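Local coordinates for protein transcriptional regulator (Vibrio virus VP882, PDB 7DWM) that binds the autoinducer 3,5-dimethylpyrazin-2-ol through a PAS-type domain and probably acts as a DNA-binding transcriptional regulator of the phage, at residues 26-40 with 116-128. Residues are numbered along the deposited sequence; the frame is centred on the assembly and turned at random.
Sequences DPWGIKDTKSVFIYA and RVAGTIFHGQDLT. With A1U (3,5-dimethylpyrazin-2-ol), chain C.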
ATOM      1  N   ASP A  26      -7.006   5.198 -13.948  1.00 94.32           N
ATOM      2  CA  ASP A  26      -7.580   5.176 -12.615  1.00 92.03           C
ATOM      3  C   ASP A  26      -8.776   6.121 -12.522  1.00 99.91           C
ATOM      4  O   ASP A  26      -8.815   7.156 -13.192  1.00108.54           O
ATOM      5  CB  ASP A  26      -6.541   5.598 -11.583  1.00 93.27           C
ATOM      6  CG  ASP A  26      -5.528   4.517 -11.293  1.00 93.14           C
ATOM      7  OD1 ASP A  26      -4.622   4.770 -10.469  1.00 64.38           O
ATOM      8  OD2 ASP A  26      -5.632   3.421 -11.884  1.00 78.13           O
ATOM      9  N   PRO A  27      -9.768   5.778 -11.703  1.00 92.09           N
ATOM     10  CA  PRO A  27     -10.793   6.763 -11.339  1.00 87.14           C
ATOM     11  C   PRO A  27     -10.189   7.941 -10.589  1.00 91.58           C
ATOM     12  O   PRO A  27      -9.675   7.787  -9.475  1.00 95.27           O
ATOM     13  CB  PRO A  27     -11.756   5.956 -10.458  1.00 87.73           C
ATOM     14  CG  PRO A  27     -11.578   4.545 -10.906  1.00 87.78           C
ATOM     15  CD  PRO A  27     -10.125   4.417 -11.269  1.00 92.29           C
ATOM     16  N   TRP A  28     -10.243   9.124 -11.197  1.00102.29           N
ATOM     17  CA  TRP A  28      -9.670  10.337 -10.634  1.00 97.12           C
ATOM     18  C   TRP A  28     -10.745  11.412 -10.587  1.00102.64           C
ATOM     19  O   TRP A  28     -11.619  11.469 -11.457  1.00 97.29           O
ATOM     20  CB  TRP A  28      -8.495  10.842 -11.483  1.00101.94           C
ATOM     21  CG  TRP A  28      -7.124  10.325 -11.132  1.00 95.76           C
ATOM     22  CD1 TRP A  28      -6.405   9.382 -11.812  1.00 84.13           C
ATOM     23  CD2 TRP A  28      -6.288  10.761 -10.051  1.00 74.16           C
ATOM     24  NE1 TRP A  28      -5.184   9.193 -11.212  1.00 75.92           N
ATOM     25  CE2 TRP A  28      -5.087  10.027 -10.130  1.00 67.24           C
ATOM     26  CE3 TRP A  28      -6.445  11.689  -9.018  1.00 74.47           C
ATOM     27  CZ2 TRP A  28      -4.049  10.197  -9.217  1.00 78.28           C
ATOM     28  CZ3 TRP A  28      -5.412  11.859  -8.116  1.00 65.36           C
ATOM     29  CH2 TRP A  28      -4.230  11.116  -8.219  1.00 76.66           C
ATOM     30  N   GLY A  29     -10.683  12.276  -9.580  1.00101.98           N
ATOM     31  CA  GLY A  29     -11.624  13.388  -9.565  1.00 89.39           C
ATOM     32  C   GLY A  29     -11.372  14.321  -8.402  1.00104.05           C
ATOM     33  O   GLY A  29     -10.514  14.072  -7.555  1.00103.27           O
ATOM     34  N   ILE A  30     -12.100  15.441  -8.413  1.00104.88           N
ATOM     35  CA  ILE A  30     -12.058  16.428  -7.336  1.00110.71           C
ATOM     36  C   ILE A  30     -13.473  16.940  -7.077  1.00116.30           C
ATOM     37  O   ILE A  30     -14.281  17.106  -8.003  1.00109.56           O
ATOM     38  CB  ILE A  30     -11.066  17.588  -7.626  1.00117.21           C
ATOM     39  CG1 ILE A  30     -11.573  18.579  -8.684  1.00121.40           C
ATOM     40  CG2 ILE A  30      -9.694  17.073  -8.003  1.00113.88           C
ATOM     41  CD1 ILE A  30     -12.473  19.667  -8.136  1.00124.47           C
ATOM     42  N   LYS A  31     -13.782  17.173  -5.807  1.00 95.01           N
ATOM     43  CA  LYS A  31     -15.021  17.849  -5.446  1.00103.61           C
ATOM     44  C   LYS A  31     -14.714  18.993  -4.485  1.00116.52           C
ATOM     45  O   LYS A  31     -13.575  19.181  -4.054  1.00106.98           O
ATOM     46  CB  LYS A  31     -16.061  16.886  -4.869  1.00114.76           C
ATOM     47  CG  LYS A  31     -15.565  15.972  -3.802  1.00109.85           C
ATOM     48  CD  LYS A  31     -16.118  14.597  -4.068  1.00100.73           C
ATOM     49  CE  LYS A  31     -15.789  13.665  -2.946  1.00 89.41           C
ATOM     50  NZ  LYS A  31     -16.562  12.409  -3.031  1.00 73.26           N
ATOM     51  N   ASP A  32     -15.762  19.730  -4.131  1.00120.09           N
ATOM     52  CA  ASP A  32     -15.666  21.007  -3.442  1.00114.10           C
ATOM     53  C   ASP A  32     -15.834  20.817  -1.935  1.00114.77           C
ATOM     54  O   ASP A  32     -15.885  19.693  -1.425  1.00122.45           O
ATOM     55  CB  ASP A  32     -16.720  21.954  -4.021  1.00117.15           C
ATOM     56  CG  ASP A  32     -16.496  23.399  -3.643  1.00133.13           C
ATOM     57  OD1 ASP A  32     -17.420  23.983  -3.043  1.00129.73           O
ATOM     58  OD2 ASP A  32     -15.415  23.950  -3.946  1.00132.75           O
ATOM     59  N   THR A  33     -15.918  21.935  -1.206  1.00 99.53           N
ATOM     60  CA  THR A  33     -16.161  21.918   0.229  1.00112.60           C
ATOM     61  C   THR A  33     -17.593  21.534   0.561  1.00113.30           C
ATOM     62  O   THR A  33     -17.893  21.282   1.733  1.00103.03           O
ATOM     63  CB  THR A  33     -15.832  23.278   0.849  1.00110.64           C
ATOM     64  OG1 THR A  33     -16.163  23.261   2.244  1.00118.93           O
ATOM     65  CG2 THR A  33     -16.626  24.386   0.167  1.00107.25           C
ATOM     66  N   LYS A  34     -18.487  21.529  -0.424  1.00108.28           N
ATOM     67  CA  LYS A  34     -19.825  20.983  -0.269  1.00119.84           C
ATOM     68  C   LYS A  34     -19.900  19.540  -0.756  1.00111.54           C
ATOM     69  O   LYS A  34     -21.000  19.014  -0.967  1.00106.88           O
ATOM     70  CB  LYS A  34     -20.837  21.865  -0.997  1.00126.18           C
ATOM     71  CG  LYS A  34     -21.196  23.138  -0.245  1.00118.15           C
ATOM     72  CD  LYS A  34     -21.384  24.309  -1.190  1.00128.91           C
ATOM     73  CE  LYS A  34     -22.849  24.494  -1.552  1.00115.66           C
ATOM     74  NZ  LYS A  34     -23.047  25.586  -2.544  1.00118.57           N
ATOM     75  N   SER A  35     -18.744  18.889  -0.913  1.00115.99           N
ATOM     76  CA  SER A  35     -18.608  17.552  -1.493  1.00113.10           C
ATOM     77  C   SER A  35     -19.339  17.408  -2.824  1.00109.66           C
ATOM     78  O   SER A  35     -19.760  16.305  -3.193  1.00105.21           O
ATOM     79  CB  SER A  35     -19.091  16.477  -0.513  1.00 79.34           C
ATOM     80  OG  SER A  35     -19.439  15.285  -1.199  1.00112.13           O
ATOM     81  N   VAL A  36     -19.500  18.502  -3.561  1.00106.13           N
ATOM     82  CA  VAL A  36     -20.132  18.478  -4.872  1.00109.22           C
ATOM     83  C   VAL A  36     -19.064  18.329  -5.949  1.00105.92           C
ATOM     84  O   VAL A  36     -18.041  19.022  -5.923  1.00116.08           O
ATOM     85  CB  VAL A  36     -20.974  19.745  -5.090  1.00119.35           C
ATOM     86  CG1 VAL A  36     -21.902  19.577  -6.256  1.00116.79           C
ATOM     87  CG2 VAL A  36     -21.776  20.061  -3.836  1.00109.79           C
ATOM     88  N   PHE A  37     -19.304  17.425  -6.900  1.00100.24           N
ATOM     89  CA  PHE A  37     -18.330  17.108  -7.941  1.00111.29           C
ATOM     90  C   PHE A  37     -17.985  18.341  -8.770  1.00115.12           C
ATOM     91  O   PHE A  37     -18.878  19.085  -9.186  1.00128.84           O
ATOM     92  CB  PHE A  37     -18.892  16.026  -8.869  1.00105.38           C
ATOM     93  CG  PHE A  37     -18.717  14.622  -8.365  1.00109.10           C
ATOM     94  CD1 PHE A  37     -19.436  13.580  -8.931  1.00112.98           C
ATOM     95  CD2 PHE A  37     -17.830  14.340  -7.341  1.00104.67           C
ATOM     96  CE1 PHE A  37     -19.279  12.282  -8.476  1.00119.84           C
ATOM     97  CE2 PHE A  37     -17.669  13.045  -6.887  1.00 93.19           C
ATOM     98  CZ  PHE A  37     -18.395  12.019  -7.452  1.00107.01           C
ATOM     99  N   ILE A  38     -16.697  18.571  -9.023  1.00109.81           N
ATOM    100  CA  ILE A  38     -16.298  19.529 -10.047  1.00 97.26           C
ATOM    101  C   ILE A  38     -15.857  18.816 -11.323  1.00100.95           C
ATOM    102  O   ILE A  38     -16.169  19.260 -12.428  1.00101.60           O
ATOM    103  CB  ILE A  38     -15.216  20.515  -9.549  1.00101.13           C
ATOM    104  CG1 ILE A  38     -15.753  21.436  -8.438  1.00101.53           C
ATOM    105  CG2 ILE A  38     -14.689  21.356 -10.733  1.00 94.57           C
ATOM    106  CD1 ILE A  38     -15.569  20.985  -7.063  1.00 92.21           C
ATOM    107  N   TYR A  39     -15.138  17.705 -11.193  1.00118.01           N
ATOM    108  CA  TYR A  39     -14.852  16.871 -12.350  1.00110.71           C
ATOM    109  C   TYR A  39     -14.534  15.456 -11.891  1.00105.51           C
ATOM    110  O   TYR A  39     -14.086  15.237 -10.763  1.00 92.52           O
ATOM    111  CB  TYR A  39     -13.685  17.411 -13.185  1.00102.18           C
ATOM    112  CG  TYR A  39     -13.385  16.531 -14.377  1.00100.57           C
ATOM    113  CD1 TYR A  39     -12.266  15.702 -14.390  1.00 93.59           C
ATOM    114  CD2 TYR A  39     -14.239  16.502 -15.473  1.00103.87           C
ATOM    115  CE1 TYR A  39     -12.001  14.870 -15.474  1.00 93.05           C
ATOM    116  CE2 TYR A  39     -13.982  15.688 -16.562  1.00 91.05           C
ATOM    117  CZ  TYR A  39     -12.861  14.877 -16.561  1.00 89.76           C
ATOM    118  OH  TYR A  39     -12.603  14.077 -17.650  1.00 91.85           O
ATOM    119  N   ALA A  40     -14.775  14.505 -12.789  1.00 86.10           N
ATOM    120  CA  ALA A  40     -14.368  13.120 -12.613  1.00 93.02           C
ATOM    121  C   ALA A  40     -14.136  12.548 -14.001  1.00 92.39           C
ATOM    122  O   ALA A  40     -14.965  12.738 -14.894  1.00 89.14           O
ATOM    123  CB  ALA A  40     -15.425  12.304 -11.859  1.00 91.90           C
ATOM    124  N   ARG A 116      -6.015  28.257  -0.671  1.00145.45           N
ATOM    125  CA  ARG A 116      -7.218  27.948   0.084  1.00139.63           C
ATOM    126  C   ARG A 116      -7.572  26.478  -0.059  1.00140.99           C
ATOM    127  O   ARG A 116      -7.277  25.844  -1.074  1.00137.35           O
ATOM    128  CB  ARG A 116      -8.389  28.803  -0.405  1.00136.71           C
ATOM    129  CG  ARG A 116      -9.635  28.696   0.443  1.00128.63           C
ATOM    130  CD  ARG A 116     -10.825  29.365  -0.224  1.00123.03           C
ATOM    131  NE  ARG A 116     -10.680  29.444  -1.672  1.00126.78           N
ATOM    132  CZ  ARG A 116     -11.404  28.741  -2.536  1.00121.22           C
ATOM    133  NH1 ARG A 116     -12.339  27.905  -2.102  1.00120.66           N
ATOM    134  NH2 ARG A 116     -11.194  28.882  -3.835  1.00107.88           N
ATOM    135  N   VAL A 117      -8.214  25.940   0.976  1.00143.44           N
ATOM    136  CA  VAL A 117      -8.794  24.598   0.943  1.00136.11           C
ATOM    137  C   VAL A 117     -10.051  24.670   0.064  1.00132.69           C
ATOM    138  O   VAL A 117     -11.112  25.106   0.509  1.00134.84           O
ATOM    139  CB  VAL A 117      -9.092  24.082   2.356  1.00132.39           C
ATOM    140  CG1 VAL A 117      -7.801  23.913   3.116  1.00132.23           C
ATOM    141  CG2 VAL A 117      -9.993  25.036   3.149  1.00135.64           C
ATOM    142  N   ALA A 118      -9.922  24.291  -1.210  1.00123.18           N
ATOM    143  CA  ALA A 118     -11.105  24.423  -2.061  1.00111.16           C
ATOM    144  C   ALA A 118     -12.008  23.207  -2.001  1.00125.31           C
ATOM    145  O   ALA A 118     -13.220  23.333  -2.212  1.00130.74           O
ATOM    146  CB  ALA A 118     -10.708  24.685  -3.509  1.00 96.98           C
ATOM    147  N   GLY A 119     -11.445  22.044  -1.703  1.00137.31           N
ATOM    148  CA  GLY A 119     -12.193  20.809  -1.636  1.00123.15           C
ATOM    149  C   GLY A 119     -11.256  19.638  -1.450  1.00119.63           C
ATOM    150  O   GLY A 119     -10.327  19.710  -0.643  1.00114.39           O
ATOM    151  N   THR A 120     -11.457  18.568  -2.211  1.00113.17           N
ATOM    152  CA  THR A 120     -10.619  17.383  -2.109  1.00107.77           C
ATOM    153  C   THR A 120     -10.406  16.778  -3.486  1.00106.54           C
ATOM    154  O   THR A 120     -11.228  16.947  -4.392  1.00101.91           O
ATOM    155  CB  THR A 120     -11.228  16.310  -1.188  1.00102.65           C
ATOM    156  OG1 THR A 120     -12.434  15.800  -1.768  1.00103.28           O
ATOM    157  CG2 THR A 120     -11.538  16.871   0.193  1.00 99.69           C
ATOM    158  N   ILE A 121      -9.288  16.066  -3.626  1.00112.16           N
ATOM    159  CA  ILE A 121      -8.997  15.221  -4.777  1.00101.64           C
ATOM    160  C   ILE A 121      -9.080  13.779  -4.304  1.00105.87           C
ATOM    161  O   ILE A 121      -8.625  13.455  -3.201  1.00112.36           O
ATOM    162  CB  ILE A 121      -7.606  15.504  -5.389  1.00 98.18           C
ATOM    163  CG1 ILE A 121      -7.314  17.004  -5.466  1.00111.53           C
ATOM    164  CG2 ILE A 121      -7.439  14.821  -6.749  1.00105.88           C
ATOM    165  CD1 ILE A 121      -6.376  17.479  -4.391  1.00 96.52           C
ATOM    166  N   PHE A 122      -9.682  12.919  -5.120  1.00 92.53           N
ATOM    167  CA  PHE A 122      -9.781  11.503  -4.816  1.00 92.07           C
ATOM    168  C   PHE A 122      -9.187  10.700  -5.963  1.00 96.85           C
ATOM    169  O   PHE A 122      -9.413  11.003  -7.146  1.00 84.03           O
ATOM    170  CB  PHE A 122     -11.239  11.070  -4.534  1.00 98.18           C
ATOM    171  CG  PHE A 122     -12.171  11.226  -5.706  1.00 91.54           C
ATOM    172  CD1 PHE A 122     -13.000  12.330  -5.802  1.00 93.33           C
ATOM    173  CD2 PHE A 122     -12.247  10.252  -6.691  1.00 85.52           C
ATOM    174  CE1 PHE A 122     -13.863  12.476  -6.871  1.00 92.97           C
ATOM    175  CE2 PHE A 122     -13.102  10.396  -7.764  1.00 84.92           C
ATOM    176  CZ  PHE A 122     -13.917  11.506  -7.851  1.00 92.31           C
ATOM    177  N   HIS A 123      -8.395   9.695  -5.586  1.00 93.15           N
ATOM    178  CA  HIS A 123      -7.749   8.756  -6.493  1.00 88.45           C
ATOM    179  C   HIS A 123      -8.200   7.343  -6.113  1.00 80.50           C
ATOM    180  O   HIS A 123      -7.877   6.884  -4.997  1.00 68.19           O
ATOM    181  CB  HIS A 123      -6.229   8.891  -6.440  1.00 78.54           C
ATOM    182  CG  HIS A 123      -5.500   7.946  -7.345  1.00 77.71           C
ATOM    183  ND1 HIS A 123      -4.202   7.546  -7.112  1.00 54.67           N
ATOM    184  CD2 HIS A 123      -5.884   7.327  -8.488  1.00 77.46           C
ATOM    185  CE1 HIS A 123      -3.818   6.719  -8.069  1.00 72.48           C
ATOM    186  NE2 HIS A 123      -4.820   6.570  -8.916  1.00 65.75           N
ATOM    187  N   GLY A 124      -8.917   6.697  -6.981  1.00 77.19           N
ATOM    188  CA  GLY A 124      -9.389   5.332  -6.765  1.00 82.24           C
ATOM    189  C   GLY A 124      -8.483   4.332  -7.470  1.00 73.38           C
ATOM    190  O   GLY A 124      -8.153   4.506  -8.644  1.00 82.00           O
ATOM    191  N   GLN A 125      -8.091   3.294  -6.737  1.00 75.91           N
ATOM    192  CA  GLN A 125      -7.218   2.252  -7.269  1.00 98.05           C
ATOM    193  C   GLN A 125      -7.871   0.889  -7.092  1.00 80.05           C
ATOM    194  O   GLN A 125      -8.269   0.524  -5.981  1.00 72.03           O
ATOM    195  CB  GLN A 125      -5.850   2.271  -6.577  1.00 91.93           C
ATOM    196  CG  GLN A 125      -5.206   3.646  -6.492  1.00 74.98           C
ATOM    197  CD  GLN A 125      -3.720   3.573  -6.206  1.00 67.74           C
ATOM    198  OE1 GLN A 125      -3.229   4.175  -5.251  1.00 69.14           O
ATOM    199  NE2 GLN A 125      -2.994   2.830  -7.035  1.00 81.39           N
ATOM    200  N   ASP A 126      -7.971   0.140  -8.191  1.00 63.72           N
ATOM    201  CA  ASP A 126      -8.576  -1.189  -8.182  1.00 62.59           C
ATOM    202  C   ASP A 126      -7.587  -2.197  -7.609  1.00 88.87           C
ATOM    203  O   ASP A 126      -6.601  -2.556  -8.260  1.00 79.23           O
ATOM    204  CB  ASP A 126      -9.006  -1.589  -9.590  1.00 79.30           C
ATOM    205  CG  ASP A 126      -9.887  -2.823  -9.602  1.00 83.41           C
ATOM    206  OD1 ASP A 126     -10.251  -3.283 -10.704  1.00 81.44           O
ATOM    207  OD2 ASP A 126     -10.217  -3.337  -8.511  1.00 94.34           O
ATOM    208  N   LEU A 127      -7.859  -2.659  -6.393  1.00 81.80           N
ATOM    209  CA  LEU A 127      -6.974  -3.566  -5.678  1.00 64.57           C
ATOM    210  C   LEU A 127      -7.185  -5.037  -6.020  1.00 72.17           C
ATOM    211  O   LEU A 127      -6.311  -5.851  -5.710  1.00 85.86           O
ATOM    212  CB  LEU A 127      -7.122  -3.365  -4.169  1.00 58.50           C
ATOM    213  CG  LEU A 127      -6.506  -2.069  -3.642  1.00 79.33           C
ATOM    214  CD1 LEU A 127      -6.150  -2.222  -2.180  1.00 83.99           C
ATOM    215  CD2 LEU A 127      -5.279  -1.669  -4.458  1.00 72.91           C
ATOM    216  N   THR A 128      -8.316  -5.401  -6.630  1.00 79.46           N
ATOM    217  CA  THR A 128      -8.662  -6.813  -6.792  1.00 79.01           C
ATOM    218  C   THR A 128      -7.628  -7.579  -7.618  1.00 92.25           C
ATOM    219  O   THR A 128      -7.085  -8.593  -7.164  1.00100.30           O
ATOM    220  CB  THR A 128     -10.042  -6.926  -7.445  1.00 95.71           C
ATOM    221  OG1 THR A 128      -9.981  -6.391  -8.773  1.00102.51           O
ATOM    222  CG2 THR A 128     -11.075  -6.144  -6.651  1.00 70.08           C
TER
HETATM  223  CAB A1U C 301     -16.057   6.185  -2.895  1.00 90.98           C
HETATM  224  CAC A1U C 301     -16.392   6.298  -4.266  1.00 90.18           C
HETATM  225  CAE A1U C 301     -15.967   8.601  -4.153  1.00 78.76           C
HETATM  226  CAF A1U C 301     -15.654   8.393  -2.793  1.00 91.86           C
HETATM  227  CAG A1U C 301     -16.801   5.071  -5.034  1.00 73.64           C
HETATM  228  CAH A1U C 301     -15.900   9.946  -4.809  1.00 87.10           C
HETATM  229  NAA A1U C 301     -15.682   7.241  -2.124  1.00 87.64           N
HETATM  230  NAD A1U C 301     -16.336   7.521  -4.869  1.00 81.19           N
HETATM  231  OAI A1U C 301     -15.274   9.549  -2.084  1.00 82.36           O
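Gly29 and Phe122 sit opposite each other as a hydrogen-bonded pair where strands 28-32 and 119-126 run antiparallel. Phe122 N gives a nearly straight bond to Gly29 O (2.8 Å), and Gly29 N returns a more bent one to Phe122 O; Lys31 and Thr120 repeat the exchange at the next hydrogen-bonded pair. The Phe122 ring is placed by its first torsion (chi1 63°), which sets CG between its own backbone N and carbonyl carbon and lays the ring back across strand 28-32. Gly29 CA lies 3.7 Å from the ring centroid, a CH-pi contact; glycine, with no side chain, suits this place because the ring lies directly on its backbone. Over the opposite ring face stands the ligand methyl CAH, 3.8 Å from Phe122 CE1, so a flat, apolar phenylalanine suits a place between backbone and ligand. On this same sheet face Lys31 carries its amine to the ligand, with a weak hydrogen bond from NZ to OAI (3.3 Å), and forms salt bridges with Asp60 and Asp78.

On the other face, the first torsion of His123 (chi1 180°) points CG away from the backbone N, and the imidazole lies flat over the six-membered ring of Trp28, an offset stack of two flat aromatic groups with centroids 3.9 Å apart. His123 NE2 also donates to Asp26 OD1, a His-carboxylate hydrogen bond modelled very short, its exact length doubtful. Ile30 CG2 meets Ile121 CG2, branched apolar chains suited to this buried face against Phe21 of helix 7-21, while Trp28 packs on Trp28 of the second subunit.

The contact thins at Asp32, partly exposed, and Thr33, exposed, where the type I turn 32-35 begins. This is the central antiparallel sheet of a PAS fold, one face lining the ligand pocket and the other meeting the N-terminal helix and the dimer partner.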